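Local coordinates for uncharacterized protein C4B3.07 (Schizosaccharomyces pombe, PDB 3QTM), which is required for correct translation termination, directly inhibits Ofd1 and stabilises the hypoxic transcription factor fragment Sre1N, probably by blocking its Ofd1-driven degradation, at residues A[51-54]-A[55-58]; A[134-137]-A[138-141]. One frame throughout, in Å; residues are numbered along the deposited sequence.

Contact 1 (A[51-54]-A[55-58]); sequences EADR and ILRN. With SO4 (sulfate ion), chain C.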
loop_
_atom_site.group_PDB
_atom_site.type_symbol
_atom_site.label_atom_id
_atom_site.label_comp_id
_atom_site.label_asym_id
_atom_site.label_seq_id
_atom_site.Cartn_x
_atom_site.Cartn_y
_atom_site.Cartn_z
ATOM N N GLU A 51 -22.991 -6.543 -14.544
ATOM C CA GLU A 51 -23.389 -5.300 -15.184
ATOM C C GLU A 51 -22.378 -4.954 -16.284
ATOM O O GLU A 51 -22.756 -4.491 -17.350
ATOM C CB GLU A 51 -23.522 -4.174 -14.161
ATOM C CG GLU A 51 -23.959 -2.843 -14.761
ATOM C CD GLU A 51 -25.280 -2.931 -15.545
ATOM O OE1 GLU A 51 -26.139 -3.790 -15.223
ATOM O OE2 GLU A 51 -25.445 -2.124 -16.487
ATOM N N ALA A 52 -21.095 -5.220 -16.029
ATOM C CA ALA A 52 -20.056 -4.958 -17.020
ATOM C C ALA A 52 -20.304 -5.789 -18.267
ATOM O O ALA A 52 -20.180 -5.296 -19.397
ATOM C CB ALA A 52 -18.657 -5.244 -16.442
ATOM N N ASP A 53 -20.659 -7.055 -18.059
ATOM C CA ASP A 53 -20.969 -7.951 -19.165
ATOM C C ASP A 53 -22.168 -7.428 -19.953
ATOM O O ASP A 53 -22.193 -7.496 -21.185
ATOM C CB ASP A 53 -21.245 -9.379 -18.670
ATOM C CG ASP A 53 -19.961 -10.131 -18.295
ATOM O OD1 ASP A 53 -18.866 -9.698 -18.726
ATOM O OD2 ASP A 53 -20.049 -11.146 -17.564
ATOM N N ARG A 54 -23.161 -6.906 -19.240
ATOM C CA ARG A 54 -24.353 -6.383 -19.895
ATOM C C ARG A 54 -23.966 -5.186 -20.759
ATOM O O ARG A 54 -24.452 -5.033 -21.881
ATOM C CB ARG A 54 -25.427 -5.983 -18.877
ATOM C CG ARG A 54 -26.796 -5.670 -19.514
ATOM C CD ARG A 54 -27.872 -5.353 -18.463
ATOM N NE ARG A 54 -27.851 -6.317 -17.362
ATOM C CZ ARG A 54 -28.576 -7.430 -17.317
ATOM N NH1 ARG A 54 -29.402 -7.730 -18.312
ATOM N NH2 ARG A 54 -28.475 -8.250 -16.275
ATOM N N ILE A 55 -23.085 -4.340 -20.236
ATOM C CA ILE A 55 -22.642 -3.175 -20.995
ATOM C C ILE A 55 -21.911 -3.614 -22.265
ATOM O O ILE A 55 -22.115 -3.042 -23.333
ATOM C CB ILE A 55 -21.772 -2.246 -20.144
ATOM C CG1 ILE A 55 -22.633 -1.573 -19.071
ATOM C CG2 ILE A 55 -21.089 -1.205 -21.009
ATOM C CD1 ILE A 55 -21.832 -0.810 -18.033
ATOM N N LEU A 56 -21.084 -4.651 -22.159
ATOM C CA LEU A 56 -20.400 -5.176 -23.341
ATOM C C LEU A 56 -21.385 -5.718 -24.383
ATOM O O LEU A 56 -21.157 -5.584 -25.575
ATOM C CB LEU A 56 -19.373 -6.244 -22.959
ATOM C CG LEU A 56 -18.077 -5.656 -22.394
ATOM C CD1 LEU A 56 -17.309 -6.682 -21.546
ATOM C CD2 LEU A 56 -17.215 -5.118 -23.532
ATOM N N ARG A 57 -22.476 -6.326 -23.927
ATOM C CA ARG A 57 -23.473 -6.891 -24.829
ATOM C C ARG A 57 -24.260 -5.813 -25.573
ATOM O O ARG A 57 -24.626 -5.997 -26.723
ATOM C CB ARG A 57 -24.459 -7.776 -24.063
ATOM C CG ARG A 57 -23.917 -9.142 -23.698
ATOM C CD ARG A 57 -25.051 -10.111 -23.351
ATOM N NE ARG A 57 -25.861 -9.626 -22.243
ATOM C CZ ARG A 57 -25.565 -9.813 -20.958
ATOM N NH1 ARG A 57 -24.468 -10.475 -20.610
ATOM N NH2 ARG A 57 -26.371 -9.331 -20.018
ATOM N N ASN A 58 -24.514 -4.692 -24.910
ATOM C CA ASN A 58 -25.434 -3.688 -25.431
ATOM C C ASN A 58 -24.797 -2.462 -26.088
ATOM O O ASN A 58 -25.498 -1.674 -26.702
ATOM C CB ASN A 58 -26.366 -3.206 -24.322
ATOM C CG ASN A 58 -27.224 -4.319 -23.749
ATOM O OD1 ASN A 58 -27.570 -4.294 -22.574
ATOM N ND2 ASN A 58 -27.570 -5.294 -24.575
HETATM S S SO4 C . -29.566 -7.971 -21.578
HETATM O O1 SO4 C . -28.468 -7.816 -22.539
HETATM O O2 SO4 C . -29.685 -6.765 -20.755
HETATM O O3 SO4 C . -30.828 -8.155 -22.294
HETATM O O4 SO4 C . -29.321 -9.137 -20.725
#

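Contact 2 (A[134-137]-A[138-141]); sequences RVLV and WRHD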
loop_
_atom_site.group_PDB
_atom_site.type_symbol
_atom_site.label_atom_id
_atom_site.label_comp_id
_atom_site.label_asym_id
_atom_site.label_seq_id
_atom_site.Cartn_x
_atom_site.Cartn_y
_atom_site.Cartn_z
ATOM N N ARG A 134 2.389 -11.329 -5.029
ATOM C CA ARG A 134 2.125 -12.001 -3.767
ATOM C C ARG A 134 1.798 -13.480 -3.965
ATOM O O ARG A 134 2.311 -14.344 -3.247
ATOM C CB ARG A 134 1.003 -11.310 -2.997
ATOM C CG ARG A 134 0.652 -12.007 -1.683
ATOM C CD ARG A 134 -0.517 -11.326 -0.991
ATOM N NE ARG A 134 -1.695 -11.321 -1.849
ATOM C CZ ARG A 134 -2.504 -12.363 -2.015
ATOM N NH1 ARG A 134 -2.269 -13.502 -1.376
ATOM N NH2 ARG A 134 -3.555 -12.269 -2.819
ATOM N N VAL A 135 0.944 -13.781 -4.932
ATOM C CA VAL A 135 0.588 -15.178 -5.164
ATOM C C VAL A 135 1.789 -15.984 -5.712
ATOM O O VAL A 135 1.980 -17.154 -5.351
ATOM C CB VAL A 135 -0.663 -15.321 -6.061
ATOM C CG1 VAL A 135 -0.788 -16.739 -6.559
ATOM C CG2 VAL A 135 -1.925 -14.918 -5.280
ATOM N N LEU A 136 2.605 -15.356 -6.562
ATOM C CA LEU A 136 3.796 -16.027 -7.092
ATOM C C LEU A 136 4.782 -16.391 -5.969
ATOM O O LEU A 136 5.346 -17.470 -5.976
ATOM C CB LEU A 136 4.483 -15.195 -8.194
ATOM C CG LEU A 136 3.812 -15.228 -9.584
ATOM C CD1 LEU A 136 4.461 -14.241 -10.578
ATOM C CD2 LEU A 136 3.800 -16.635 -10.170
ATOM N N VAL A 137 4.961 -15.491 -5.005
ATOM C CA VAL A 137 5.805 -15.766 -3.844
ATOM C C VAL A 137 5.281 -16.979 -3.076
ATOM O O VAL A 137 6.054 -17.869 -2.707
ATOM C CB VAL A 137 5.914 -14.558 -2.903
ATOM C CG1 VAL A 137 6.746 -14.912 -1.675
ATOM C CG2 VAL A 137 6.532 -13.362 -3.629
ATOM N N TRP A 138 3.969 -17.025 -2.854
ATOM C CA TRP A 138 3.350 -18.197 -2.241
ATOM C C TRP A 138 3.605 -19.451 -3.080
ATOM O O TRP A 138 3.904 -20.513 -2.537
ATOM C CB TRP A 138 1.832 -18.011 -2.053
ATOM C CG TRP A 138 1.205 -19.148 -1.260
ATOM C CD1 TRP A 138 1.047 -19.209 0.103
ATOM C CD2 TRP A 138 0.690 -20.391 -1.774
ATOM N NE1 TRP A 138 0.456 -20.403 0.461
ATOM C CE2 TRP A 138 0.233 -21.147 -0.669
ATOM C CE3 TRP A 138 0.561 -20.932 -3.058
ATOM C CZ2 TRP A 138 -0.334 -22.414 -0.812
ATOM C CZ3 TRP A 138 -0.000 -22.195 -3.197
ATOM C CH2 TRP A 138 -0.445 -22.918 -2.081
ATOM N N ARG A 139 3.470 -19.346 -4.400
ATOM C CA ARG A 139 3.651 -20.521 -5.244
ATOM C C ARG A 139 5.107 -21.025 -5.180
ATOM O O ARG A 139 5.367 -22.231 -5.100
ATOM C CB ARG A 139 3.188 -20.252 -6.682
ATOM C CG ARG A 139 1.666 -20.068 -6.820
ATOM C CD ARG A 139 1.224 -19.760 -8.262
ATOM N NE ARG A 139 1.773 -20.720 -9.211
ATOM C CZ ARG A 139 1.907 -20.509 -10.515
ATOM N NH1 ARG A 139 1.531 -19.359 -11.065
ATOM N NH2 ARG A 139 2.423 -21.456 -11.274
ATOM N N HIS A 140 6.050 -20.093 -5.199
ATOM C CA HIS A 140 7.456 -20.433 -5.059
ATOM C C HIS A 140 7.706 -21.265 -3.793
ATOM O O HIS A 140 8.437 -22.244 -3.826
ATOM C CB HIS A 140 8.298 -19.169 -5.001
ATOM C CG HIS A 140 9.756 -19.433 -4.817
ATOM N ND1 HIS A 140 10.366 -19.427 -3.582
ATOM C CD2 HIS A 140 10.728 -19.726 -5.714
ATOM C CE1 HIS A 140 11.654 -19.690 -3.726
ATOM N NE2 HIS A 140 11.899 -19.876 -5.013
ATOM N N ASP A 141 7.080 -20.869 -2.688
ATOM C CA ASP A 141 7.275 -21.532 -1.405
ATOM C C ASP A 141 6.478 -22.820 -1.250
ATOM O O ASP A 141 6.791 -23.623 -0.390
ATOM C CB ASP A 141 6.936 -20.575 -0.254
ATOM C CG ASP A 141 7.808 -19.330 -0.256
ATOM O OD1 ASP A 141 8.931 -19.402 -0.809
ATOM O OD2 ASP A 141 7.377 -18.283 0.294
#

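Contact 1 (A[51-54]-A[55-58])
At the C-terminal end of helix 38-58, on the Nro1 tetratricopeptide-repeat-related fold, R54, R57 and N58 gather round a sulfate ion that probably came from the crystallisation liquor. R57 and N58 follow R54 by three and four residues, so one turn of helix brings all three to the sulfate. R54 supplies the shortest bond, NH1 to sulfate O2 at 2.6 Å, the oxygen lying at the edge of its guanidinium. R57 uses two donors: NE reaches sulfate O1 at 3.2 Å in a nearly straight bond (168°), and NH2 reaches O4 at 3.0 Å. N58 adds a weak bond from ND2 to O1. The guanidinium of R57 lies with one face over CA of R54, placed there by CG beside the backbone N (chi1 -77°) and a bend at chi3. Its NH2 also stands over one face of the R54 guanidinium, 3.8 Å from R54 NH1; the sulfate both bind probably offsets the two charges. R54 and N58 run side by side, CG of R54 touching N58 OD1 at 3.4 Å. On the buried side, I55 and L56 pack on F69 of helix 67-82, and E51 meets L22 of helix 15-34. E51 makes a long salt bridge, OE1 to R54 NE at 3.7 Å, while its side chain crosses that of I55 at about a right angle, OE2 lying 3.9 Å from I55 CG1.

Contact 2 (A[134-137]-A[138-141])
V135 and L136 meet the side chain of R139 along one turn of helix 119-142, part of the helical repeat-like fold of Nro1. CG1 of V135 touches CD of R139 at 4.0 Å, and L136 runs alongside the arginine in the same direction. With CG beside its backbone N (chi1 -68°), R139 lays CG 3.3 Å from the carbonyl O of V135, and a bend at chi3 brings NH1 within 3.7 Å of L136 CD2, which meets the guanidinium obliquely. The charged end is held from beyond the turn: NH1 pairs with E98 of helix 97-110 and NE with E143. With an alanine in place of R139, E98 and E143 would probably lose the positive partner they share, and V135 and L136 the chain that packs on them. Farther out, V135 packs on I101, whereas L136 and H140 face helix 151-170 through V155 and L154, so the turn packs against two neighbouring helices. V137 and D141 lie side by side, CG1 to OD2 at 4.0 Å. H140 ND1 donates a hydrogen bond to D141 OD1 at 3.1 Å; OD1 lies near the imidazole plane, whereas ND1 approaches from above the carboxylate plane.

How the contacts relate
Both contacts are single turns of helices in the Nro1 fold, joined by i to i+4 backbone bonds, but they lie on different helices, their centres about 34 Å apart. Contact 1 sits at the periphery, about 31 Å from the chain centre, where its helix ends; contact 2 is nearer, at about 18 Å, toward the end of a longer helix. Each has two buried residues turned toward neighbouring helices and a polar surface side. The chemistry of the arginines differs: in contact 1 two of them share a bound anion, whereas in contact 2 R134 and R139 pair with glutamates of the protein itself, including E97 and E98 on helix 97-110.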